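PDB 3ROT: ABC sugar transporter, periplasmic sugar binding protein from Legionella pneumophila subsp. pneumophila, which probably binds a sugar in the periplasm as the solute-binding component of an ABC transporter for carbohydrate uptake. Local coordinates for residues Val47-Glu55 / Thr67-Ser78; Leu119-Thr127 / Gln218-Lys226. All coordinates share one frame; numbering follows the deposited sequence.

Contact 1 of 2, residues Val47-Glu55 / Thr67-Ser78; sequences VPKQVQFIE and TTIPSDTAFSKS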
ATOM      1  N   VAL A  47     -11.212   9.068  10.341  1.00 51.97           N
ATOM      2  CA  VAL A  47     -11.321  10.243  11.210  1.00 49.75           C
ATOM      3  C   VAL A  47     -11.730   9.959  12.656  1.00 48.23           C
ATOM      4  O   VAL A  47     -11.011  10.312  13.591  1.00 46.63           O
ATOM      5  CB  VAL A  47     -12.309  11.279  10.618  1.00 50.58           C
ATOM      6  CG1 VAL A  47     -12.409  12.494  11.539  1.00 49.56           C
ATOM      7  CG2 VAL A  47     -11.847  11.702   9.234  1.00 49.97           C
ATOM      8  N   PRO A  48     -12.897   9.332  12.863  1.00 45.86           N
ATOM      9  CA  PRO A  48     -13.320   9.042  14.237  1.00 44.48           C
ATOM     10  C   PRO A  48     -12.229   8.319  15.044  1.00 42.13           C
ATOM     11  O   PRO A  48     -12.035   8.592  16.230  1.00 41.02           O
ATOM     12  CB  PRO A  48     -14.588   8.207  14.040  1.00 45.18           C
ATOM     13  CG  PRO A  48     -14.387   7.575  12.692  1.00 46.05           C
ATOM     14  CD  PRO A  48     -13.802   8.700  11.888  1.00 47.29           C
ATOM     15  N   LYS A  49     -11.517   7.406  14.393  1.00 40.71           N
ATOM     16  CA  LYS A  49     -10.436   6.681  15.051  1.00 40.20           C
ATOM     17  C   LYS A  49      -9.344   7.672  15.461  1.00 38.49           C
ATOM     18  O   LYS A  49      -8.828   7.621  16.584  1.00 38.82           O
ATOM     19  CB  LYS A  49      -9.856   5.637  14.103  1.00 42.64           C
ATOM     20  CG  LYS A  49      -8.798   4.760  14.723  1.00 46.79           C
ATOM     21  CD  LYS A  49      -9.313   4.092  15.984  1.00 49.44           C
ATOM     22  CE  LYS A  49      -8.543   2.818  16.270  1.00 52.85           C
ATOM     23  NZ  LYS A  49      -8.664   1.864  15.122  1.00 53.86           N
ATOM     24  N   GLN A  50      -8.997   8.575  14.547  1.00 35.52           N
ATOM     25  CA  GLN A  50      -7.981   9.581  14.834  1.00 33.43           C
ATOM     26  C   GLN A  50      -8.433  10.477  15.982  1.00 33.51           C
ATOM     27  O   GLN A  50      -7.630  10.856  16.831  1.00 32.59           O
ATOM     28  CB  GLN A  50      -7.686  10.437  13.591  1.00 32.42           C
ATOM     29  CG  GLN A  50      -6.893  11.708  13.913  1.00 29.59           C
ATOM     30  CD  GLN A  50      -6.423  12.459  12.681  1.00 26.90           C
ATOM     31  OE1 GLN A  50      -7.067  12.428  11.635  1.00 26.88           O
ATOM     32  NE2 GLN A  50      -5.299  13.158  12.811  1.00 25.48           N
ATOM     33  N   VAL A  51      -9.720  10.819  16.005  1.00 33.88           N
ATOM     34  CA  VAL A  51     -10.257  11.660  17.067  1.00 34.55           C
ATOM     35  C   VAL A  51     -10.066  10.950  18.407  1.00 35.42           C
ATOM     36  O   VAL A  51      -9.688  11.569  19.400  1.00 35.46           O
ATOM     37  CB  VAL A  51     -11.763  11.968  16.844  1.00 35.55           C
ATOM     38  CG1 VAL A  51     -12.370  12.561  18.110  1.00 36.23           C
ATOM     39  CG2 VAL A  51     -11.926  12.944  15.688  1.00 33.48           C
ATOM     40  N   GLN A  52     -10.318   9.647  18.430  1.00 37.75           N
ATOM     41  CA  GLN A  52     -10.145   8.883  19.657  1.00 39.75           C
ATOM     42  C   GLN A  52      -8.665   8.875  20.053  1.00 38.14           C
ATOM     43  O   GLN A  52      -8.329   8.999  21.230  1.00 36.38           O
ATOM     44  CB  GLN A  52     -10.664   7.457  19.464  1.00 43.22           C
ATOM     45  CG  GLN A  52     -10.560   6.594  20.708  1.00 49.29           C
ATOM     46  CD  GLN A  52     -11.025   7.319  21.957  1.00 52.67           C
ATOM     47  OE1 GLN A  52     -12.101   7.927  21.978  1.00 55.52           O
ATOM     48  NE2 GLN A  52     -10.218   7.254  23.014  1.00 53.94           N
ATOM     49  N   PHE A  53      -7.781   8.730  19.067  1.00 38.03           N
ATOM     50  CA  PHE A  53      -6.342   8.748  19.337  1.00 36.38           C
ATOM     51  C   PHE A  53      -5.942  10.046  20.052  1.00 36.61           C
ATOM     52  O   PHE A  53      -5.246  10.026  21.070  1.00 37.20           O
ATOM     53  CB  PHE A  53      -5.544   8.630  18.037  1.00 37.14           C
ATOM     54  CG  PHE A  53      -5.445   7.228  17.503  1.00 38.27           C
ATOM     55  CD1 PHE A  53      -5.037   6.182  18.326  1.00 39.21           C
ATOM     56  CD2 PHE A  53      -5.718   6.961  16.165  1.00 39.62           C
ATOM     57  CE1 PHE A  53      -4.898   4.889  17.823  1.00 39.24           C
ATOM     58  CE2 PHE A  53      -5.583   5.674  15.656  1.00 40.24           C
ATOM     59  CZ  PHE A  53      -5.170   4.635  16.487  1.00 39.85           C
ATOM     60  N   ILE A  54      -6.379  11.176  19.501  1.00 35.57           N
ATOM     61  CA  ILE A  54      -6.087  12.487  20.067  1.00 34.76           C
ATOM     62  C   ILE A  54      -6.637  12.590  21.482  1.00 36.23           C
ATOM     63  O   ILE A  54      -5.993  13.127  22.379  1.00 33.97           O
ATOM     64  CB  ILE A  54      -6.726  13.613  19.217  1.00 32.72           C
ATOM     65  CG1 ILE A  54      -6.070  13.654  17.836  1.00 33.24           C
ATOM     66  CG2 ILE A  54      -6.585  14.945  19.927  1.00 31.02           C
ATOM     67  CD1 ILE A  54      -6.723  14.605  16.871  1.00 31.90           C
ATOM     68  N   GLU A  55      -7.847  12.073  21.661  1.00 39.11           N
ATOM     69  CA  GLU A  55      -8.527  12.097  22.946  1.00 41.99           C
ATOM     70  C   GLU A  55      -7.752  11.286  23.992  1.00 42.24           C
ATOM     71  O   GLU A  55      -7.505  11.762  25.099  1.00 41.29           O
ATOM     72  CB  GLU A  55      -9.942  11.543  22.771  1.00 43.92           C
ATOM     73  CG  GLU A  55     -11.042  12.371  23.418  1.00 50.14           C
ATOM     74  CD  GLU A  55     -11.014  13.832  23.005  1.00 52.08           C
ATOM     75  OE1 GLU A  55     -10.193  14.593  23.552  1.00 55.50           O
ATOM     76  OE2 GLU A  55     -11.809  14.224  22.127  1.00 54.77           O
ATOM     77  N   THR A  67      -0.413  16.929  14.909  1.00 22.15           N
ATOM     78  CA  THR A  67      -1.494  16.168  14.308  1.00 19.92           C
ATOM     79  C   THR A  67      -1.999  16.786  13.007  1.00 21.95           C
ATOM     80  O   THR A  67      -1.856  17.982  12.779  1.00 18.29           O
ATOM     81  CB  THR A  67      -2.689  16.021  15.298  1.00 21.02           C
ATOM     82  OG1 THR A  67      -3.669  15.137  14.745  1.00 22.02           O
ATOM     83  CG2 THR A  67      -3.347  17.365  15.570  1.00 18.75           C
ATOM     84  N   THR A  68      -2.554  15.948  12.142  1.00 20.42           N
ATOM     85  CA  THR A  68      -3.129  16.422  10.899  1.00 20.21           C
ATOM     86  C   THR A  68      -4.562  16.794  11.292  1.00 22.39           C
ATOM     87  O   THR A  68      -5.081  16.298  12.289  1.00 21.03           O
ATOM     88  CB  THR A  68      -3.160  15.310   9.824  1.00 20.59           C
ATOM     89  OG1 THR A  68      -4.075  14.286  10.225  1.00 24.96           O
ATOM     90  CG2 THR A  68      -1.782  14.687   9.651  1.00 21.79           C
ATOM     91  N   ILE A  69      -5.194  17.682  10.535  1.00 23.60           N
ATOM     92  CA  ILE A  69      -6.556  18.086  10.835  1.00 24.69           C
ATOM     93  C   ILE A  69      -7.273  18.166   9.489  1.00 26.59           C
ATOM     94  O   ILE A  69      -7.488  19.256   8.953  1.00 28.25           O
ATOM     95  CB  ILE A  69      -6.577  19.461  11.559  1.00 26.14           C
ATOM     96  CG1 ILE A  69      -5.545  19.463  12.694  1.00 27.47           C
ATOM     97  CG2 ILE A  69      -7.983  19.742  12.114  1.00 25.07           C
ATOM     98  CD1 ILE A  69      -5.461  20.778  13.493  1.00 28.16           C
ATOM     99  N   PRO A  70      -7.635  16.995   8.920  1.00 26.10           N
ATOM    100  CA  PRO A  70      -8.321  16.857   7.627  1.00 27.25           C
ATOM    101  C   PRO A  70      -9.819  17.144   7.615  1.00 28.91           C
ATOM    102  O   PRO A  70     -10.486  16.864   6.624  1.00 30.75           O
ATOM    103  CB  PRO A  70      -8.025  15.417   7.242  1.00 26.51           C
ATOM    104  CG  PRO A  70      -8.116  14.726   8.555  1.00 25.82           C
ATOM    105  CD  PRO A  70      -7.359  15.665   9.495  1.00 25.30           C
ATOM    106  N   SER A  71     -10.344  17.691   8.707  1.00 29.49           N
ATOM    107  CA  SER A  71     -11.767  18.009   8.800  1.00 30.07           C
ATOM    108  C   SER A  71     -11.977  19.328   9.538  1.00 30.60           C
ATOM    109  O   SER A  71     -11.269  19.627  10.503  1.00 27.31           O
ATOM    110  CB  SER A  71     -12.513  16.893   9.532  1.00 30.86           C
ATOM    111  OG  SER A  71     -13.882  17.220   9.722  1.00 30.68           O
ATOM    112  N   ASP A  72     -12.950  20.113   9.084  1.00 31.41           N
ATOM    113  CA  ASP A  72     -13.241  21.390   9.722  1.00 32.99           C
ATOM    114  C   ASP A  72     -14.129  21.227  10.957  1.00 32.54           C
ATOM    115  O   ASP A  72     -14.265  22.162  11.746  1.00 33.94           O
ATOM    116  CB  ASP A  72     -13.930  22.350   8.740  1.00 34.91           C
ATOM    117  CG  ASP A  72     -12.981  22.915   7.698  1.00 37.24           C
ATOM    118  OD1 ASP A  72     -11.948  23.509   8.080  1.00 36.26           O
ATOM    119  OD2 ASP A  72     -13.274  22.777   6.492  1.00 37.93           O
ATOM    120  N   THR A  73     -14.711  20.044  11.139  1.00 31.98           N
ATOM    121  CA  THR A  73     -15.607  19.805  12.274  1.00 32.78           C
ATOM    122  C   THR A  73     -15.239  18.668  13.242  1.00 32.15           C
ATOM    123  O   THR A  73     -15.396  18.800  14.459  1.00 29.98           O
ATOM    124  CB  THR A  73     -17.051  19.536  11.772  1.00 34.24           C
ATOM    125  OG1 THR A  73     -17.028  18.510  10.767  1.00 33.92           O
ATOM    126  CG2 THR A  73     -17.654  20.797  11.186  1.00 35.36           C
ATOM    127  N   ALA A  74     -14.761  17.556  12.697  1.00 30.59           N
ATOM    128  CA  ALA A  74     -14.410  16.385  13.492  1.00 31.30           C
ATOM    129  C   ALA A  74     -13.481  16.602  14.684  1.00 31.45           C
ATOM    130  O   ALA A  74     -13.655  15.968  15.727  1.00 32.88           O
ATOM    131  CB  ALA A  74     -13.813  15.319  12.581  1.00 32.19           C
ATOM    132  N   PHE A  75     -12.510  17.495  14.545  1.00 29.94           N
ATOM    133  CA  PHE A  75     -11.530  17.722  15.606  1.00 31.58           C
ATOM    134  C   PHE A  75     -11.732  18.902  16.563  1.00 32.91           C
ATOM    135  O   PHE A  75     -11.027  19.009  17.572  1.00 31.51           O
ATOM    136  CB  PHE A  75     -10.151  17.818  14.956  1.00 31.33           C
ATOM    137  CG  PHE A  75      -9.830  16.640  14.083  1.00 33.20           C
ATOM    138  CD1 PHE A  75      -9.318  15.469  14.637  1.00 33.00           C
ATOM    139  CD2 PHE A  75     -10.121  16.668  12.723  1.00 30.59           C
ATOM    140  CE1 PHE A  75      -9.107  14.343  13.849  1.00 33.69           C
ATOM    141  CE2 PHE A  75      -9.914  15.551  11.928  1.00 34.28           C
ATOM    142  CZ  PHE A  75      -9.406  14.380  12.492  1.00 34.11           C
ATOM    143  N   SER A  76     -12.696  19.765  16.263  1.00 32.56           N
ATOM    144  CA  SER A  76     -12.962  20.949  17.083  1.00 32.95           C
ATOM    145  C   SER A  76     -12.938  20.741  18.591  1.00 33.68           C
ATOM    146  O   SER A  76     -12.161  21.374  19.303  1.00 33.84           O
ATOM    147  CB  SER A  76     -14.303  21.557  16.686  1.00 32.48           C
ATOM    148  OG  SER A  76     -14.317  21.830  15.299  1.00 33.98           O
ATOM    149  N   LYS A  77     -13.800  19.859  19.077  1.00 36.60           N
ATOM    150  CA  LYS A  77     -13.893  19.600  20.506  1.00 38.58           C
ATOM    151  C   LYS A  77     -12.573  19.131  21.102  1.00 37.50           C
ATOM    152  O   LYS A  77     -12.170  19.589  22.167  1.00 38.10           O
ATOM    153  CB  LYS A  77     -14.974  18.558  20.777  1.00 41.68           C
ATOM    154  CG  LYS A  77     -15.538  18.629  22.177  1.00 47.13           C
ATOM    155  CD  LYS A  77     -17.025  18.950  22.132  1.00 51.08           C
ATOM    156  CE  LYS A  77     -17.298  20.199  21.310  1.00 52.66           C
ATOM    157  NZ  LYS A  77     -18.760  20.473  21.183  1.00 54.82           N
ATOM    158  N   SER A  78     -11.909  18.210  20.414  1.00 35.40           N
ATOM    159  CA  SER A  78     -10.633  17.679  20.880  1.00 35.63           C
ATOM    160  C   SER A  78      -9.582  18.783  20.946  1.00 33.40           C
ATOM    161  O   SER A  78      -8.824  18.874  21.912  1.00 32.01           O
ATOM    162  CB  SER A  78     -10.153  16.572  19.941  1.00 37.60           C
ATOM    163  OG  SER A  78     -11.132  15.552  19.822  1.00 42.47           O
TER
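Q50 reaches from helix 47-59 to T68, at the C-terminal end of strand 64-67 in the parallel sheet of one lobe of this periplasmic binding protein; the chain then loops through F75 into helix 76-85, which packs beside helix 47-59. The side chain of Q50 is stretched out, with CG anti to the backbone N (chi1 166°), and this carries its amide past the F75 ring to the strand end. There Q50 NE2 donates a nearly straight hydrogen bond to T68 OG1 (3.1 Å, 165° at the hydrogen), with the acceptor close to the amide plane. T68 OG1 is also hydrogen-bonded to H11 ND1, and neighbouring T67 OG1 to the backbone O of I9. The other end of the amide fares differently: Q50 OE1 is buried against F75 CZ at 3.2 Å and finds no polar partner in the model. The amide stands steeply to the ring plane. On the same ring, V51 CG2 lies 3.6 Å from F75 CE1, and I54 CD1 meets F75 CD1 at 3.5 Å. V47 CG1 touches both F75 CZ and A74 CB; V47 CG1 to A74 CB, at 3.3 Å, is tighter than usual van der Waals contact. Ahead of the second helix, S71 OG accepts from the backbone N of both T73 and A74, an ST turn and an ST motif that tie the loop to its own serine. One helical turn beyond V51, E55 divides its carboxylate: OE1 forms a salt bridge with R81, while S78 OG donates to E55 OE2 over 2.7 Å, arriving from above the carboxylate plane, 41° out of it.

Contact 2 of 2, residues Leu119-Thr127 / Gln218-Lys226; sequences LGEKALELT and QPQVYSFDK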
ATOM      1  N   LEU A 119       0.762  23.052  -9.641  1.00 23.92           N
ATOM      2  CA  LEU A 119       0.821  21.808 -10.393  1.00 24.40           C
ATOM      3  C   LEU A 119       0.091  22.022 -11.705  1.00 22.71           C
ATOM      4  O   LEU A 119       0.554  21.592 -12.751  1.00 19.30           O
ATOM      5  CB  LEU A 119       0.194  20.647  -9.621  1.00 23.27           C
ATOM      6  CG  LEU A 119       0.450  19.298 -10.301  1.00 24.32           C
ATOM      7  CD1 LEU A 119       1.950  19.151 -10.592  1.00 22.86           C
ATOM      8  CD2 LEU A 119      -0.058  18.160  -9.416  1.00 23.71           C
ATOM      9  N   GLY A 120      -1.048  22.701 -11.627  1.00 24.49           N
ATOM     10  CA  GLY A 120      -1.821  23.000 -12.817  1.00 24.52           C
ATOM     11  C   GLY A 120      -0.997  23.772 -13.836  1.00 24.63           C
ATOM     12  O   GLY A 120      -0.997  23.425 -15.006  1.00 25.70           O
ATOM     13  N   GLU A 121      -0.282  24.805 -13.394  1.00 25.88           N
ATOM     14  CA  GLU A 121       0.539  25.615 -14.296  1.00 28.31           C
ATOM     15  C   GLU A 121       1.695  24.834 -14.926  1.00 28.29           C
ATOM     16  O   GLU A 121       2.064  25.075 -16.077  1.00 26.60           O
ATOM     17  CB  GLU A 121       1.110  26.833 -13.559  1.00 31.24           C
ATOM     18  CG  GLU A 121       0.066  27.757 -12.963  1.00 39.78           C
ATOM     19  CD  GLU A 121       0.678  28.864 -12.113  1.00 44.64           C
ATOM     20  OE1 GLU A 121       1.557  28.562 -11.275  1.00 48.05           O
ATOM     21  OE2 GLU A 121       0.274  30.034 -12.278  1.00 46.72           O
ATOM     22  N   LYS A 122       2.273  23.904 -14.172  1.00 26.49           N
ATOM     23  CA  LYS A 122       3.384  23.113 -14.682  1.00 27.00           C
ATOM     24  C   LYS A 122       2.910  22.122 -15.749  1.00 25.02           C
ATOM     25  O   LYS A 122       3.576  21.924 -16.766  1.00 25.41           O
ATOM     26  CB  LYS A 122       4.072  22.370 -13.526  1.00 27.98           C
ATOM     27  CG  LYS A 122       5.183  21.423 -13.950  1.00 31.27           C
ATOM     28  CD  LYS A 122       6.232  22.100 -14.814  1.00 33.24           C
ATOM     29  CE  LYS A 122       6.735  23.379 -14.175  1.00 36.81           C
ATOM     30  NZ  LYS A 122       7.171  23.149 -12.777  1.00 40.44           N
ATOM     31  N   ALA A 123       1.757  21.506 -15.515  1.00 24.63           N
ATOM     32  CA  ALA A 123       1.196  20.549 -16.463  1.00 24.93           C
ATOM     33  C   ALA A 123       0.872  21.232 -17.797  1.00 26.77           C
ATOM     34  O   ALA A 123       1.022  20.637 -18.858  1.00 26.56           O
ATOM     35  CB  ALA A 123      -0.068  19.914 -15.879  1.00 24.56           C
ATOM     36  N   LEU A 124       0.425  22.483 -17.740  1.00 26.82           N
ATOM     37  CA  LEU A 124       0.089  23.204 -18.963  1.00 30.13           C
ATOM     38  C   LEU A 124       1.349  23.600 -19.717  1.00 30.21           C
ATOM     39  O   LEU A 124       1.325  23.764 -20.934  1.00 30.86           O
ATOM     40  CB  LEU A 124      -0.755  24.441 -18.648  1.00 30.78           C
ATOM     41  CG  LEU A 124      -2.114  24.131 -18.017  1.00 34.34           C
ATOM     42  CD1 LEU A 124      -2.950  25.392 -17.975  1.00 35.86           C
ATOM     43  CD2 LEU A 124      -2.833  23.063 -18.824  1.00 34.02           C
ATOM     44  N   GLU A 125       2.449  23.743 -18.989  1.00 29.88           N
ATOM     45  CA  GLU A 125       3.728  24.090 -19.597  1.00 28.79           C
ATOM     46  C   GLU A 125       4.314  22.844 -20.261  1.00 27.31           C
ATOM     47  O   GLU A 125       4.713  22.867 -21.425  1.00 24.31           O
ATOM     48  CB  GLU A 125       4.704  24.598 -18.535  1.00 31.16           C
ATOM     49  CG  GLU A 125       6.059  24.998 -19.080  1.00 39.20           C
ATOM     50  CD  GLU A 125       7.110  25.157 -17.991  1.00 43.70           C
ATOM     51  OE1 GLU A 125       6.791  25.738 -16.932  1.00 45.10           O
ATOM     52  OE2 GLU A 125       8.261  24.708 -18.199  1.00 46.46           O
ATOM     53  N   LEU A 126       4.358  21.752 -19.504  1.00 26.31           N
ATOM     54  CA  LEU A 126       4.910  20.502 -19.997  1.00 24.43           C
ATOM     55  C   LEU A 126       4.000  19.759 -20.968  1.00 25.66           C
ATOM     56  O   LEU A 126       4.476  18.956 -21.765  1.00 25.30           O
ATOM     57  CB  LEU A 126       5.264  19.594 -18.813  1.00 26.47           C
ATOM     58  CG  LEU A 126       6.272  20.200 -17.827  1.00 26.15           C
ATOM     59  CD1 LEU A 126       6.588  19.185 -16.734  1.00 26.66           C
ATOM     60  CD2 LEU A 126       7.544  20.599 -18.560  1.00 27.45           C
ATOM     61  N   THR A 127       2.697  20.025 -20.903  1.00 23.42           N
ATOM     62  CA  THR A 127       1.736  19.372 -21.787  1.00 25.53           C
ATOM     63  C   THR A 127       0.921  20.417 -22.570  1.00 27.88           C
ATOM     64  O   THR A 127      -0.268  20.621 -22.311  1.00 26.02           O
ATOM     65  CB  THR A 127       0.780  18.453 -20.982  1.00 25.94           C
ATOM     66  OG1 THR A 127       1.546  17.457 -20.280  1.00 25.34           O
ATOM     67  CG2 THR A 127      -0.202  17.754 -21.910  1.00 26.95           C
ATOM     68  N   GLN A 218      -1.996   6.310 -22.835  1.00 29.54           N
ATOM     69  CA  GLN A 218      -0.762   7.051 -22.609  1.00 30.77           C
ATOM     70  C   GLN A 218      -0.973   8.531 -22.252  1.00 29.10           C
ATOM     71  O   GLN A 218      -0.433   9.420 -22.906  1.00 27.42           O
ATOM     72  CB  GLN A 218       0.136   6.944 -23.845  1.00 35.54           C
ATOM     73  CG  GLN A 218       0.609   5.533 -24.132  1.00 41.46           C
ATOM     74  CD  GLN A 218       1.523   5.462 -25.333  1.00 46.01           C
ATOM     75  OE1 GLN A 218       1.095   5.665 -26.469  1.00 47.61           O
ATOM     76  NE2 GLN A 218       2.799   5.183 -25.087  1.00 48.48           N
ATOM     77  N   PRO A 219      -1.747   8.814 -21.194  1.00 28.63           N
ATOM     78  CA  PRO A 219      -1.975  10.210 -20.809  1.00 28.58           C
ATOM     79  C   PRO A 219      -0.761  10.787 -20.078  1.00 27.85           C
ATOM     80  O   PRO A 219       0.105  10.044 -19.609  1.00 27.28           O
ATOM     81  CB  PRO A 219      -3.180  10.107 -19.894  1.00 27.46           C
ATOM     82  CG  PRO A 219      -2.858   8.848 -19.137  1.00 27.89           C
ATOM     83  CD  PRO A 219      -2.417   7.901 -20.249  1.00 28.46           C
ATOM     84  N   GLN A 220      -0.701  12.111 -19.997  1.00 27.14           N
ATOM     85  CA  GLN A 220       0.382  12.787 -19.299  1.00 24.56           C
ATOM     86  C   GLN A 220      -0.078  12.848 -17.862  1.00 25.09           C
ATOM     87  O   GLN A 220      -1.191  13.296 -17.591  1.00 24.18           O
ATOM     88  CB  GLN A 220       0.587  14.185 -19.875  1.00 26.97           C
ATOM     89  CG  GLN A 220       0.944  14.125 -21.330  1.00 31.35           C
ATOM     90  CD  GLN A 220       2.125  13.214 -21.573  1.00 34.01           C
ATOM     91  OE1 GLN A 220       3.260  13.561 -21.257  1.00 38.55           O
ATOM     92  NE2 GLN A 220       1.863  12.033 -22.122  1.00 37.02           N
ATOM     93  N   VAL A 221       0.781  12.400 -16.949  1.00 20.81           N
ATOM     94  CA  VAL A 221       0.426  12.314 -15.545  1.00 20.42           C
ATOM     95  C   VAL A 221       1.164  13.238 -14.571  1.00 20.39           C
ATOM     96  O   VAL A 221       2.385  13.412 -14.633  1.00 19.78           O
ATOM     97  CB  VAL A 221       0.589  10.848 -15.066  1.00 18.92           C
ATOM     98  CG1 VAL A 221       0.135  10.708 -13.614  1.00 17.87           C
ATOM     99  CG2 VAL A 221      -0.211   9.922 -15.982  1.00 20.62           C
ATOM    100  N   TYR A 222       0.394  13.807 -13.654  1.00 19.21           N
ATOM    101  CA  TYR A 222       0.918  14.724 -12.649  1.00 22.33           C
ATOM    102  C   TYR A 222       0.472  14.259 -11.271  1.00 21.17           C
ATOM    103  O   TYR A 222      -0.631  13.733 -11.111  1.00 22.45           O
ATOM    104  CB  TYR A 222       0.411  16.137 -12.954  1.00 20.35           C
ATOM    105  CG  TYR A 222       0.934  16.625 -14.282  1.00 21.42           C
ATOM    106  CD1 TYR A 222       2.154  17.291 -14.364  1.00 22.16           C
ATOM    107  CD2 TYR A 222       0.267  16.319 -15.475  1.00 23.94           C
ATOM    108  CE1 TYR A 222       2.707  17.635 -15.586  1.00 23.54           C
ATOM    109  CE2 TYR A 222       0.816  16.667 -16.718  1.00 23.76           C
ATOM    110  CZ  TYR A 222       2.039  17.323 -16.756  1.00 24.17           C
ATOM    111  OH  TYR A 222       2.607  17.667 -17.950  1.00 27.63           O
ATOM    112  N   SER A 223       1.318  14.450 -10.269  1.00 19.71           N
ATOM    113  CA  SER A 223       0.948  13.984  -8.943  1.00 21.90           C
ATOM    114  C   SER A 223       1.573  14.769  -7.785  1.00 21.49           C
ATOM    115  O   SER A 223       2.250  15.784  -7.982  1.00 21.48           O
ATOM    116  CB  SER A 223       1.309  12.493  -8.819  1.00 20.80           C
ATOM    117  OG  SER A 223       0.685  11.905  -7.694  1.00 23.31           O
ATOM    118  N   PHE A 224       1.326  14.268  -6.580  1.00 21.66           N
ATOM    119  CA  PHE A 224       1.855  14.848  -5.353  1.00 21.14           C
ATOM    120  C   PHE A 224       2.613  13.765  -4.599  1.00 20.67           C
ATOM    121  O   PHE A 224       2.175  12.618  -4.544  1.00 20.24           O
ATOM    122  CB  PHE A 224       0.718  15.347  -4.459  1.00 23.02           C
ATOM    123  CG  PHE A 224       0.089  16.629  -4.924  1.00 27.50           C
ATOM    124  CD1 PHE A 224       0.372  17.829  -4.281  1.00 30.03           C
ATOM    125  CD2 PHE A 224      -0.785  16.639  -6.004  1.00 29.94           C
ATOM    126  CE1 PHE A 224      -0.205  19.024  -4.704  1.00 31.82           C
ATOM    127  CE2 PHE A 224      -1.366  17.830  -6.435  1.00 34.20           C
ATOM    128  CZ  PHE A 224      -1.071  19.027  -5.779  1.00 30.96           C
ATOM    129  N   ASP A 225       3.751  14.147  -4.031  1.00 22.26           N
ATOM    130  CA  ASP A 225       4.582  13.265  -3.216  1.00 22.66           C
ATOM    131  C   ASP A 225       5.462  12.318  -3.999  1.00 22.47           C
ATOM    132  O   ASP A 225       4.971  11.436  -4.706  1.00 21.14           O
ATOM    133  CB  ASP A 225       3.713  12.467  -2.244  1.00 21.29           C
ATOM    134  CG  ASP A 225       2.704  13.342  -1.520  1.00 26.81           C
ATOM    135  OD1 ASP A 225       3.058  14.485  -1.155  1.00 25.77           O
ATOM    136  OD2 ASP A 225       1.563  12.880  -1.309  1.00 25.79           O
ATOM    137  N   LYS A 226       6.771  12.499  -3.843  1.00 21.62           N
ATOM    138  CA  LYS A 226       7.743  11.674  -4.538  1.00 24.47           C
ATOM    139  C   LYS A 226       8.059  10.386  -3.779  1.00 25.86           C
ATOM    140  O   LYS A 226       9.125  10.249  -3.186  1.00 26.44           O
ATOM    141  CB  LYS A 226       9.034  12.465  -4.777  1.00 26.33           C
ATOM    142  CG  LYS A 226       8.880  13.632  -5.754  1.00 28.58           C
ATOM    143  CD  LYS A 226      10.216  14.308  -6.046  1.00 30.13           C
ATOM    144  CE  LYS A 226      10.049  15.437  -7.057  1.00 33.61           C
ATOM    145  NZ  LYS A 226      11.336  16.115  -7.387  1.00 35.73           N
TER
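Y222 OH is gripped by two partners: T127 OG1 lies 2.6 Å from Y222 OH, in the plane of the ring at its edge, and N240 ND2 makes a second hydrogen bond to the same oxygen. Either hydroxyl could be the donor in the short T127 bond. T127 is the first residue to leave helical geometry after helix 112-126, so the bond ties the helix end to the strand. T127 OG1 also rests 3.4 Å from Q220 CB, while Q220 sends its OE1 to N240 as well. The tyrosine ring lies flat beneath the helix: A123 CB sits 3.3 Å above the centroid of the Y222 ring, only 8° off its normal, a CH-pi contact. This is helix-on-sheet packing in the second lobe of a two-lobed binding protein, where residues 119-126 of helix 112-126 run nearly antiparallel to strand 220-224, their axes at 157° and 9.5 Å at closest approach. L126 comes in at the same hydroxyl end of the ring, its CB 3.4 Å from Y222 OH. A helical turn before A123, L119 has CG anti to the backbone N (chi1 -171°), which lowers its methyls onto the strand. L119 CD2 presses against F224 CE2 at 3.3 Å and also lies near the carbonyl O of S223, and both methyls of L119, CD1 and CD2, lie against Y222 CB. Next along the chain after F224, D225 OD2 is hydrogen-bonded to a bound glycerol, probably from the crystallisation liquor.

Overall arrangement
Contact 1 closes before contact 2 opens along the chain, and the two lie on opposite sides of its centre, 32 Å apart between centres and about 12 Å at the nearest atoms. Each belongs to its own parallel sheet: contact 1 to the six-stranded one holding strand 64-67, contact 2 to the five-stranded one holding strand 220-224. They share no helix or strand. Both involve residues near C-terminal strand ends, where the side chains of T68 and F224 lie about 6 Å and about 5 Å from bound glycerol. That placement is consistent with the two-lobed binding-protein fold, in which a sugar is expected to bind between the lobes.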